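Local structure of membrane-anchored mycosin mycp1 (Mycobacterium thermoresistibile, 4HVL) at residues A198-A203 against S252-T257. The protein is a membrane-anchored, subtilisin-like serine protease of the mycobacterial ESX-1 (type VII) secretion system, in which it is an essential component. Sequence-based numbering, arbitrary orientation.
Sequences AAVNYA and SPLVLT. With IMD (imidazole), chain K.
Val-200 reaches from helix 194-206 to Leu-254 and Val-255, in the bend that leads into strand 256-261 of the parallel sheet at the heart of this subtilisin fold. The link between the two segments rests on van der Waals packing, and no hydrogen bond crosses it. One branch of Val-200 does the touching: with CG1 anti to the backbone N (chi1 174°), that methyl extends to CG1 of Val-255, 3.4 Å away and tighter than normal van der Waals contact, the two side chains meeting nearly at right angles. The same CG1 lies 3.8 Å from CB of Leu-254. Compact beta-branched valines suit this buried spot, where Ile-166 of helix 154-171 packs on Val-200 and Val-211 of the neighbouring strand on Val-255.

Leu-254 is longer and partly exposed, and its two methyls part company: CD1 lies 4.0 Å from CG1 of Val-200 and 4.1 Å from N of Asn-201, while CD2 lies 3.9 Å from C2 of the imidazole. Ile-7, in a loop near the N-terminus, touches both Leu-254 and Asn-201. Asn-201 meets CD1 of Leu-254 with its backbone N and CB, while its OD1 is hydrogen-bonded to ND1 of His-205, one turn on.

In the bend, where a cis peptide bond precedes Pro-253, the imidazole, probably from the crystallisation liquor, gives a weak, bent hydrogen bond (122°) from N3 to O of Pro-253 at 2.9 Å.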
# COMPACT_ATOMS: atom_id res chain seq x y z
N ALA A 198 10.20 -14.52 1.12
CA ALA A 198 10.32 -15.40 -0.04
C ALA A 198 9.30 -15.01 -1.11
O ALA A 198 9.61 -15.03 -2.31
CB ALA A 198 10.16 -16.85 0.36
N ALA A 199 8.09 -14.63 -0.68
CA ALA A 199 7.04 -14.24 -1.63
C ALA A 199 7.39 -12.95 -2.33
O ALA A 199 7.21 -12.83 -3.53
CB ALA A 199 5.70 -14.11 -0.92
N VAL A 200 7.91 -11.98 -1.58
CA VAL A 200 8.29 -10.69 -2.16
C VAL A 200 9.39 -10.92 -3.19
O VAL A 200 9.32 -10.41 -4.32
CB VAL A 200 8.75 -9.69 -1.07
CG1 VAL A 200 9.29 -8.42 -1.69
CG2 VAL A 200 7.59 -9.32 -0.13
N ASN A 201 10.38 -11.73 -2.81
CA ASN A 201 11.48 -12.09 -3.72
C ASN A 201 10.99 -12.74 -5.01
O ASN A 201 11.49 -12.42 -6.08
CB ASN A 201 12.47 -13.02 -3.01
CG ASN A 201 13.69 -13.34 -3.87
OD1 ASN A 201 14.47 -12.47 -4.20
ND2 ASN A 201 13.85 -14.61 -4.21
N TYR A 202 10.05 -13.68 -4.89
CA TYR A 202 9.45 -14.38 -6.04
C TYR A 202 8.73 -13.38 -6.95
O TYR A 202 8.93 -13.40 -8.17
CB TYR A 202 8.50 -15.43 -5.48
CG TYR A 202 7.60 -16.23 -6.40
CD1 TYR A 202 8.00 -17.46 -6.90
CD2 TYR A 202 6.31 -15.79 -6.68
CE1 TYR A 202 7.15 -18.21 -7.69
CE2 TYR A 202 5.46 -16.52 -7.46
CZ TYR A 202 5.87 -17.73 -7.96
OH TYR A 202 5.02 -18.45 -8.74
N ALA A 203 7.93 -12.50 -6.37
CA ALA A 203 7.23 -11.48 -7.17
C ALA A 203 8.19 -10.60 -7.95
O ALA A 203 7.99 -10.34 -9.14
CB ALA A 203 6.33 -10.62 -6.29
N SER A 252 12.57 -3.60 2.22
CA SER A 252 13.27 -2.66 1.33
C SER A 252 14.75 -3.06 1.20
O SER A 252 15.37 -3.33 2.18
CB SER A 252 13.16 -1.24 1.88
OG SER A 252 13.58 -0.30 0.90
N PRO A 253 15.33 -3.02 -0.02
CA PRO A 253 14.83 -2.42 -1.26
C PRO A 253 14.09 -3.38 -2.19
O PRO A 253 13.78 -3.01 -3.34
CB PRO A 253 16.10 -1.90 -1.92
CG PRO A 253 17.17 -2.87 -1.48
CD PRO A 253 16.75 -3.41 -0.14
N LEU A 254 13.81 -4.60 -1.73
CA LEU A 254 12.97 -5.51 -2.54
C LEU A 254 11.63 -4.89 -2.83
O LEU A 254 11.06 -5.10 -3.89
CB LEU A 254 12.72 -6.83 -1.81
CG LEU A 254 13.79 -7.88 -1.84
CD1 LEU A 254 13.18 -9.19 -1.34
CD2 LEU A 254 14.35 -8.04 -3.25
N VAL A 255 11.12 -4.15 -1.85
CA VAL A 255 9.92 -3.35 -1.99
C VAL A 255 10.31 -1.88 -1.85
O VAL A 255 11.30 -1.53 -1.20
CB VAL A 255 8.86 -3.69 -0.90
CG1 VAL A 255 8.57 -5.19 -0.83
CG2 VAL A 255 9.26 -3.15 0.46
N LEU A 256 9.53 -1.01 -2.47
CA LEU A 256 9.58 0.42 -2.18
C LEU A 256 8.47 0.79 -1.18
O LEU A 256 7.27 0.72 -1.47
CB LEU A 256 9.45 1.22 -3.47
CG LEU A 256 9.35 2.74 -3.37
CD1 LEU A 256 10.59 3.27 -2.66
CD2 LEU A 256 9.19 3.38 -4.74
N THR A 257 8.89 1.19 0.01
CA THR A 257 8.00 1.50 1.10
C THR A 257 7.73 2.99 1.15
O THR A 257 8.66 3.81 1.13
CB THR A 257 8.62 0.98 2.41
OG1 THR A 257 8.69 -0.44 2.35
CG2 THR A 257 7.80 1.41 3.64
N1 IMD K . 15.37 -5.63 -6.48
C2 IMD K . 14.92 -4.85 -5.49
N3 IMD K . 13.82 -4.20 -5.93
C4 IMD K . 13.57 -4.59 -7.19
C5 IMD K . 14.56 -5.48 -7.55